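Long-range contacts in ATP phosphoribosyltransferase (Methanobacterium thermoautotrophicum, PDB 2VD3), which probably catalyses the magnesium-dependent condensation of ATP with 5-phosphoribose 1-diphosphate, the first and rate-controlling step of histidine biosynthesis: residues A[69-74]-A[185-190]; A[56-61]-A[74-79]; A[114-119]-A[135-140]. All blocks are in the same frame, centred on the assembly; numbering follows the deposited sequence.

Contact 1. Residues A[69-74]-A[185-190]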
loop_
_atom_site.group_PDB
_atom_site.type_symbol
_atom_site.label_atom_id
_atom_site.label_comp_id
_atom_site.label_asym_id
_atom_site.label_seq_id
_atom_site.Cartn_x
_atom_site.Cartn_y
_atom_site.Cartn_z
ATOM N N GLY A 69 -9.883 20.942 18.627
ATOM C CA GLY A 69 -9.817 19.662 17.942
ATOM C C GLY A 69 -11.058 19.426 17.120
ATOM O O GLY A 69 -12.096 20.027 17.370
ATOM N N ILE A 70 -10.940 18.573 16.115
ATOM C CA ILE A 70 -12.083 18.148 15.328
ATOM C C ILE A 70 -12.069 16.650 15.471
ATOM O O ILE A 70 -11.124 16.005 15.033
ATOM C CB ILE A 70 -11.915 18.525 13.838
ATOM C CG1 ILE A 70 -11.935 20.052 13.658
ATOM C CG2 ILE A 70 -12.986 17.820 12.963
ATOM C CD1 ILE A 70 -11.621 20.517 12.233
ATOM N N THR A 71 -13.082 16.091 16.125
ATOM C CA THR A 71 -13.164 14.637 16.280
ATOM C C THR A 71 -14.598 14.181 16.522
ATOM O O THR A 71 -15.514 15.005 16.584
ATOM C CB THR A 71 -12.163 14.080 17.357
ATOM O OG1 THR A 71 -12.138 12.648 17.290
ATOM C CG2 THR A 71 -12.519 14.520 18.763
ATOM N N GLY A 72 -14.785 12.871 16.644
ATOM C CA GLY A 72 -16.113 12.289 16.761
ATOM C C GLY A 72 -16.600 12.347 18.185
ATOM O O GLY A 72 -15.816 12.196 19.111
ATOM N N TYR A 73 -17.904 12.569 18.350
ATOM C CA TYR A 73 -18.545 12.650 19.662
ATOM C C TYR A 73 -18.392 11.350 20.447
ATOM O O TYR A 73 -18.186 11.377 21.657
ATOM C CB TYR A 73 -20.024 13.013 19.498
ATOM C CG TYR A 73 -20.781 13.197 20.795
ATOM C CD1 TYR A 73 -20.452 14.221 21.685
ATOM C CD2 TYR A 73 -21.841 12.358 21.125
ATOM C CE1 TYR A 73 -21.159 14.394 22.871
ATOM C CE2 TYR A 73 -22.549 12.520 22.314
ATOM C CZ TYR A 73 -22.205 13.540 23.177
ATOM O OH TYR A 73 -22.900 13.693 24.356
ATOM N N ASP A 74 -18.489 10.212 19.756
ATOM C CA ASP A 74 -18.286 8.916 20.396
ATOM C C ASP A 74 -16.939 8.833 21.112
ATOM O O ASP A 74 -16.852 8.348 22.241
ATOM C CB ASP A 74 -18.444 7.769 19.394
ATOM C CG ASP A 74 -17.626 7.965 18.111
ATOM O OD1 ASP A 74 -17.823 7.169 17.184
ATOM O OD2 ASP A 74 -16.799 8.895 18.008
ATOM N N LYS A 185 -17.527 16.882 15.971
ATOM C CA LYS A 185 -17.636 18.112 16.733
ATOM C C LYS A 185 -16.375 18.936 16.601
ATOM O O LYS A 185 -15.312 18.391 16.347
ATOM C CB LYS A 185 -17.892 17.782 18.203
ATOM C CG LYS A 185 -19.057 16.854 18.430
ATOM C CD LYS A 185 -20.381 17.566 18.215
ATOM C CE LYS A 185 -21.560 16.635 18.468
ATOM N NZ LYS A 185 -22.862 17.369 18.460
ATOM N N LEU A 186 -16.508 20.254 16.741
ATOM C CA LEU A 186 -15.363 21.134 16.997
ATOM C C LEU A 186 -15.305 21.348 18.498
ATOM O O LEU A 186 -16.296 21.766 19.112
ATOM C CB LEU A 186 -15.516 22.486 16.288
ATOM C CG LEU A 186 -14.435 23.541 16.598
ATOM C CD1 LEU A 186 -13.119 23.232 15.891
ATOM C CD2 LEU A 186 -14.898 24.966 16.269
ATOM N N ILE A 187 -14.148 21.055 19.092
ATOM C CA ILE A 187 -13.992 21.181 20.549
ATOM C C ILE A 187 -12.888 22.145 20.928
ATOM O O ILE A 187 -12.088 22.549 20.082
ATOM C CB ILE A 187 -13.751 19.818 21.264
ATOM C CG1 ILE A 187 -12.531 19.094 20.687
ATOM C CG2 ILE A 187 -15.008 18.959 21.225
ATOM C CD1 ILE A 187 -12.095 17.883 21.500
ATOM N N ALA A 188 -12.844 22.507 22.211
ATOM C CA ALA A 188 -11.897 23.487 22.675
ATOM C C ALA A 188 -11.439 23.235 24.103
ATOM O O ALA A 188 -12.225 22.781 24.955
ATOM C CB ALA A 188 -12.487 24.900 22.553
ATOM N N ASN A 189 -10.165 23.541 24.344
ATOM C CA ASN A 189 -9.628 23.608 25.676
ATOM C C ASN A 189 -10.238 24.834 26.363
ATOM O O ASN A 189 -10.426 25.880 25.732
ATOM C CB ASN A 189 -8.104 23.720 25.609
ATOM C CG ASN A 189 -7.464 23.764 26.969
ATOM O OD1 ASN A 189 -7.276 24.835 27.534
ATOM N ND2 ASN A 189 -7.134 22.604 27.509
ATOM N N ARG A 190 -10.561 24.701 27.645
ATOM C CA ARG A 190 -11.177 25.793 28.373
ATOM C C ARG A 190 -10.188 26.925 28.632
ATOM O O ARG A 190 -10.505 28.103 28.428
ATOM C CB ARG A 190 -11.760 25.288 29.679
ATOM C CG ARG A 190 -12.628 26.296 30.356
ATOM C CD ARG A 190 -13.205 25.703 31.606
ATOM N NE ARG A 190 -13.961 26.680 32.387
ATOM C CZ ARG A 190 -15.258 26.913 32.232
ATOM N NH1 ARG A 190 -15.859 27.813 32.990
ATOM N NH2 ARG A 190 -15.952 26.249 31.309
#
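Lys185 runs alongside Tyr73, both side chains extending in one direction. Its CB sits over the backbone, 4.0 Å from Thr71 O. CG, placed beside the backbone N (chi1 -53°), reaches Tyr73 CB at 4.1 Å, and a bend at the second torsion brings CE back to within 4.2 Å of Tyr73 CD1. Beyond it NZ stands 5.5 Å from the centroid of the Tyr73 ring, too long for more than a weak cation-pi attraction; its firm partner is Asp88, through a salt bridge. The aliphatic part of the lysine thus rests on the start of helix 73-79, with Gly72 at the N-cap position. Behind these side chains, strands 69-72 and 185-188 pair antiparallel, consistent with the type II periplasmic-binding-protein fold, in which a strand returning from the other lobe is inserted antiparallel between parallel ones. Gly69 and Ile187 form one hydrogen-bonded pair, Thr71 and Lys185 the next; the Lys185 N to Thr71 O bond is 2.8 Å long and almost straight (175°). Ile70 faces Leu186 between them, its CG1 4.1 Å from Leu186 CD1. Ile187 CG1 leans over the glycine, 3.5 Å from Gly69 O, a close approach that fits the absence of a side chain there.

Contact 2. Residues A[56-61]-A[74-79]; sequences DIPEFV and DLIVER
Asp56 OD2 is gripped from two chains: Arg79 NH1 approaches it at 2.8 Å in a salt bridge, and the backbone N of Thr143 of a second subunit donates a hydrogen bond to it. The carboxylate oxygen lies at the edge of the guanidinium, in its plane, although the two flat groups are turned 67° from each other. Arg79 gets there by a bend at its second torsion (chi2 -84°), which swings the guanidinium across to helix 57-61. Over one face of that group lies the aliphatic part of Glu59, with CG 3.3 Å from Arg79 NH2. The Glu59 carboxylate does not pair with the arginine: OE1 is 4.6 Å from Arg79 NH2 and far off the plane of the guanidinium, while OE2 bonds to Ser81. Arg79 NE is tied to Ala55 O and NH2 to Glu141 O of the second subunit, which together should fix the rotation of the group. With an alanine in place of Arg79, the Asp56 carboxylate would probably lose this counter-charge, and Glu141 O of the second subunit its donor. Nearer the protein interior the contact is apolar, the Pro58 ring butting against the next helix with CG 3.7 Å from Ile76 CA and 4.0 Å from Ile76 CG1. The axes of the short segments 57-61 and 74-79 approach to 9.4 Å, at 67°. Both helices pack on strand 68-72, which joins them in the chain: Pro58 and Ile76 both touch Thr71, and Ile76 also reaches Lys185 and Ile187 of strand 173-188.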
loop_
_atom_site.group_PDB
_atom_site.type_symbol
_atom_site.label_atom_id
_atom_site.label_comp_id
_atom_site.label_asym_id
_atom_site.label_seq_id
_atom_site.Cartn_x
_atom_site.Cartn_y
_atom_site.Cartn_z
ATOM N N ASP A 56 -7.226 10.186 20.061
ATOM C CA ASP A 56 -6.322 10.916 20.948
ATOM C C ASP A 56 -6.681 12.396 21.042
ATOM O O ASP A 56 -6.252 13.094 21.958
ATOM C CB ASP A 56 -4.877 10.785 20.448
ATOM C CG ASP A 56 -4.303 9.406 20.653
ATOM O OD1 ASP A 56 -3.464 9.004 19.831
ATOM O OD2 ASP A 56 -4.655 8.725 21.638
ATOM N N ILE A 57 -7.467 12.882 20.088
ATOM C CA ILE A 57 -7.839 14.296 20.060
ATOM C C ILE A 57 -8.605 14.804 21.311
ATOM O O ILE A 57 -8.323 15.895 21.799
ATOM C CB ILE A 57 -8.557 14.662 18.743
ATOM C CG1 ILE A 57 -7.599 14.435 17.558
ATOM C CG2 ILE A 57 -9.060 16.094 18.794
ATOM C CD1 ILE A 57 -8.123 14.840 16.181
ATOM N N PRO A 58 -9.577 14.035 21.831
ATOM C CA PRO A 58 -10.184 14.518 23.072
ATOM C C PRO A 58 -9.152 14.857 24.170
ATOM O O PRO A 58 -9.188 15.957 24.719
ATOM C CB PRO A 58 -11.086 13.354 23.485
ATOM C CG PRO A 58 -11.465 12.740 22.210
ATOM C CD PRO A 58 -10.222 12.792 21.367
ATOM N N GLU A 59 -8.227 13.938 24.450
ATOM C CA GLU A 59 -7.173 14.162 25.444
ATOM C C GLU A 59 -6.193 15.299 25.111
ATOM O O GLU A 59 -5.889 16.112 25.986
ATOM C CB GLU A 59 -6.412 12.862 25.741
ATOM C CG GLU A 59 -7.226 11.864 26.577
ATOM C CD GLU A 59 -7.633 12.414 27.936
ATOM O OE1 GLU A 59 -6.862 12.247 28.900
ATOM O OE2 GLU A 59 -8.728 13.000 28.052
ATOM N N PHE A 60 -5.712 15.361 23.864
ATOM C CA PHE A 60 -4.824 16.450 23.452
ATOM C C PHE A 60 -5.463 17.810 23.706
ATOM O O PHE A 60 -4.782 18.771 24.115
ATOM C CB PHE A 60 -4.426 16.349 21.970
ATOM C CG PHE A 60 -3.534 15.175 21.640
ATOM C CD1 PHE A 60 -2.854 14.474 22.639
ATOM C CD2 PHE A 60 -3.357 14.781 20.304
ATOM C CE1 PHE A 60 -2.023 13.391 22.308
ATOM C CE2 PHE A 60 -2.527 13.713 19.974
ATOM C CZ PHE A 60 -1.861 13.016 20.972
ATOM N N VAL A 61 -6.767 17.888 23.461
ATOM C CA VAL A 61 -7.514 19.116 23.676
ATOM C C VAL A 61 -7.802 19.340 25.158
ATOM O O VAL A 61 -7.723 20.467 25.640
ATOM C CB VAL A 61 -8.816 19.149 22.823
ATOM C CG1 VAL A 61 -9.656 20.392 23.127
ATOM C CG2 VAL A 61 -8.475 19.083 21.322
ATOM N N ASP A 74 -18.489 10.212 19.756
ATOM C CA ASP A 74 -18.286 8.916 20.396
ATOM C C ASP A 74 -16.939 8.833 21.112
ATOM O O ASP A 74 -16.852 8.348 22.241
ATOM C CB ASP A 74 -18.444 7.769 19.394
ATOM C CG ASP A 74 -17.626 7.965 18.111
ATOM O OD1 ASP A 74 -17.823 7.169 17.184
ATOM O OD2 ASP A 74 -16.799 8.895 18.008
ATOM N N LEU A 75 -15.898 9.325 20.455
ATOM C CA LEU A 75 -14.543 9.278 20.997
ATOM C C LEU A 75 -14.419 10.221 22.194
ATOM O O LEU A 75 -13.881 9.838 23.226
ATOM C CB LEU A 75 -13.491 9.558 19.900
ATOM C CG LEU A 75 -13.543 8.611 18.674
ATOM C CD1 LEU A 75 -12.602 9.036 17.554
ATOM C CD2 LEU A 75 -13.278 7.154 19.054
ATOM N N ILE A 76 -14.971 11.427 22.061
ATOM C CA ILE A 76 -15.038 12.395 23.159
ATOM C C ILE A 76 -15.749 11.787 24.368
ATOM O O ILE A 76 -15.264 11.885 25.492
ATOM C CB ILE A 76 -15.757 13.715 22.738
ATOM C CG1 ILE A 76 -15.077 14.343 21.511
ATOM C CG2 ILE A 76 -15.801 14.694 23.899
ATOM C CD1 ILE A 76 -15.806 15.529 20.921
ATOM N N VAL A 77 -16.885 11.139 24.138
ATOM C CA VAL A 77 -17.624 10.540 25.240
ATOM C C VAL A 77 -16.891 9.344 25.844
ATOM O O VAL A 77 -16.821 9.233 27.070
ATOM C CB VAL A 77 -19.071 10.176 24.847
ATOM C CG1 VAL A 77 -19.687 9.231 25.873
ATOM C CG2 VAL A 77 -19.907 11.444 24.742
ATOM N N GLU A 78 -16.335 8.478 24.989
ATOM C CA GLU A 78 -15.637 7.273 25.449
ATOM C C GLU A 78 -14.476 7.599 26.390
ATOM O O GLU A 78 -14.329 6.985 27.449
ATOM C CB GLU A 78 -15.147 6.433 24.265
ATOM C CG GLU A 78 -14.442 5.128 24.657
ATOM C CD GLU A 78 -15.381 4.074 25.252
ATOM O OE1 GLU A 78 -16.617 4.187 25.083
ATOM O OE2 GLU A 78 -14.872 3.124 25.883
ATOM N N ARG A 79 -13.664 8.573 25.996
ATOM C CA ARG A 79 -12.568 9.047 26.832
ATOM C C ARG A 79 -13.034 9.799 28.060
ATOM O O ARG A 79 -12.293 9.907 29.037
ATOM C CB ARG A 79 -11.670 9.977 26.031
ATOM C CG ARG A 79 -10.860 9.284 24.992
ATOM C CD ARG A 79 -9.608 8.718 25.598
ATOM N NE ARG A 79 -8.583 8.657 24.572
ATOM C CZ ARG A 79 -7.278 8.628 24.793
ATOM N NH1 ARG A 79 -6.450 8.562 23.754
ATOM N NH2 ARG A 79 -6.801 8.662 26.031
#

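Contact 3. Residues A[114-119]-A[135-140]; sequences RGAVIA and IDAEVV
A beta-alpha-beta unit, strand 117-120, helix 123-132 and strand 138-141, brings these segments together as neighbouring parallel strands. Ile118 carries the pairing in both directions: its N donates to Glu138 O at 2.7 Å, and its O accepts from Val140 N. Glu138 N adds a third bond, to Ala116 O. On the helix side of the sheet Ile118 has CG1 beside its backbone N (chi1 -55°), which sends CD1 back against Ala137 CB at 3.8 Å. On the other face Val117 and Val140 meet through one methyl each, Val117 CG1 standing 3.6 Å from Val140 CG2. Ahead of the strands, the exposed side chains of Arg114 and Asp136 cross at about a right angle. Here Arg114 NH1 rests 3.6 Å from Asp136 CB, while Asp136 OD2, 4.4 Å from Arg114 NH1, is too far off the guanidinium plane for a bond, which leaves only a general attraction of charges. Leu130 of helix 123-132 covers Ile118, Ala137 and Val139. Strand 157-162 continues the sheet beyond strand 117-120 through backbone bonds of Val117 and Ala119 to Leu157, and Val140 packs on Glu59 of a second subunit.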
loop_
_atom_site.group_PDB
_atom_site.type_symbol
_atom_site.label_atom_id
_atom_site.label_comp_id
_atom_site.label_asym_id
_atom_site.label_seq_id
_atom_site.Cartn_x
_atom_site.Cartn_y
_atom_site.Cartn_z
ATOM N N ARG A 114 -28.670 -11.978 33.100
ATOM C CA ARG A 114 -27.532 -11.734 33.989
ATOM C C ARG A 114 -26.158 -11.977 33.354
ATOM O O ARG A 114 -25.267 -11.125 33.437
ATOM C CB ARG A 114 -27.662 -12.591 35.259
ATOM C CG ARG A 114 -28.073 -11.836 36.515
ATOM C CD ARG A 114 -29.541 -11.458 36.506
ATOM N NE ARG A 114 -29.967 -10.914 37.794
ATOM C CZ ARG A 114 -29.925 -9.624 38.127
ATOM N NH1 ARG A 114 -29.469 -8.714 37.269
ATOM N NH2 ARG A 114 -30.343 -9.240 39.329
ATOM N N GLY A 115 -25.983 -13.133 32.726
ATOM C CA GLY A 115 -24.657 -13.540 32.271
ATOM C C GLY A 115 -24.242 -13.112 30.876
ATOM O O GLY A 115 -23.174 -13.511 30.408
ATOM N N ALA A 116 -25.064 -12.300 30.213
ATOM C CA ALA A 116 -24.858 -11.997 28.795
ATOM C C ALA A 116 -23.543 -11.290 28.540
ATOM O O ALA A 116 -23.145 -10.401 29.292
ATOM C CB ALA A 116 -26.012 -11.190 28.231
ATOM N N VAL A 117 -22.866 -11.706 27.477
ATOM C CA VAL A 117 -21.605 -11.087 27.084
ATOM C C VAL A 117 -21.841 -10.157 25.901
ATOM O O VAL A 117 -22.490 -10.535 24.924
ATOM C CB VAL A 117 -20.517 -12.145 26.770
ATOM C CG1 VAL A 117 -19.242 -11.483 26.282
ATOM C CG2 VAL A 117 -20.235 -12.998 28.012
ATOM N N ILE A 118 -21.339 -8.928 26.022
ATOM C CA ILE A 118 -21.399 -7.948 24.941
ATOM C C ILE A 118 -19.993 -7.553 24.521
ATOM O O ILE A 118 -19.197 -7.111 25.355
ATOM C CB ILE A 118 -22.176 -6.674 25.345
ATOM C CG1 ILE A 118 -23.574 -7.033 25.857
ATOM C CG2 ILE A 118 -22.259 -5.700 24.157
ATOM C CD1 ILE A 118 -24.206 -5.953 26.737
ATOM N N ALA A 119 -19.704 -7.713 23.229
ATOM C CA ALA A 119 -18.429 -7.312 22.653
ATOM C C ALA A 119 -18.548 -5.904 22.076
ATOM O O ALA A 119 -19.554 -5.559 21.448
ATOM C CB ALA A 119 -17.993 -8.292 21.568
ATOM N N ILE A 135 -28.827 -3.060 33.654
ATOM C CA ILE A 135 -28.604 -4.416 33.159
ATOM C C ILE A 135 -27.268 -4.955 33.654
ATOM O O ILE A 135 -26.252 -4.256 33.620
ATOM C CB ILE A 135 -28.649 -4.499 31.615
ATOM C CG1 ILE A 135 -29.795 -3.655 31.046
ATOM C CG2 ILE A 135 -28.788 -5.943 31.170
ATOM C CD1 ILE A 135 -29.675 -3.384 29.544
ATOM N N ASP A 136 -27.288 -6.196 34.131
ATOM C CA ASP A 136 -26.073 -6.906 34.493
ATOM C C ASP A 136 -25.668 -7.741 33.289
ATOM O O ASP A 136 -26.309 -8.740 32.970
ATOM C CB ASP A 136 -26.295 -7.785 35.729
ATOM C CG ASP A 136 -25.031 -8.521 36.179
ATOM O OD1 ASP A 136 -24.028 -8.565 35.432
ATOM O OD2 ASP A 136 -25.048 -9.085 37.297
ATOM N N ALA A 137 -24.622 -7.293 32.605
ATOM C CA ALA A 137 -24.056 -8.021 31.482
ATOM C C ALA A 137 -22.558 -7.765 31.451
ATOM O O ALA A 137 -22.090 -6.725 31.930
ATOM C CB ALA A 137 -24.716 -7.596 30.172
ATOM N N GLU A 138 -21.808 -8.720 30.909
ATOM C CA GLU A 138 -20.360 -8.587 30.809
ATOM C C GLU A 138 -19.982 -7.898 29.505
ATOM O O GLU A 138 -20.630 -8.093 28.468
ATOM C CB GLU A 138 -19.657 -9.946 30.918
ATOM C CG GLU A 138 -20.221 -10.894 31.984
ATOM C CD GLU A 138 -20.346 -10.256 33.363
ATOM O OE1 GLU A 138 -19.354 -9.669 33.852
ATOM O OE2 GLU A 138 -21.444 -10.356 33.957
ATOM N N VAL A 139 -18.922 -7.102 29.573
ATOM C CA VAL A 139 -18.462 -6.313 28.444
ATOM C C VAL A 139 -17.059 -6.753 28.062
ATOM O O VAL A 139 -16.134 -6.671 28.873
ATOM C CB VAL A 139 -18.489 -4.800 28.781
ATOM C CG1 VAL A 139 -17.769 -3.989 27.732
ATOM C CG2 VAL A 139 -19.927 -4.319 28.941
ATOM N N VAL A 140 -16.910 -7.225 26.830
ATOM C CA VAL A 140 -15.611 -7.652 26.321
ATOM C C VAL A 140 -15.134 -6.672 25.249
ATOM O O VAL A 140 -15.806 -6.457 24.233
ATOM C CB VAL A 140 -15.634 -9.118 25.779
ATOM C CG1 VAL A 140 -14.269 -9.511 25.216
ATOM C CG2 VAL A 140 -16.031 -10.090 26.879
#

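Contacts 1 and 2 adjoin, their centres about 7 Å apart, sharing Asp74 and helix 73-79; the helices of contact 2 lie against the strands of contact 1, and Asn189 ND2 probably bonds to Val61 O, 2.9 Å away. Along the chain their segments alternate. Contact 3 follows contact 2, falls between the two segments of contact 1, and its centre lies about 30 Å from that of contact 1. Strand 173-188 belongs to the same mixed sheet as the strands of contact 3 and brings the chain back to strand 68-72, so contact 1 closes a long excursion. Contacts 2 and 3 come together between subunits: Glu59 of one packs on Val140 of another, so both help build the assembly.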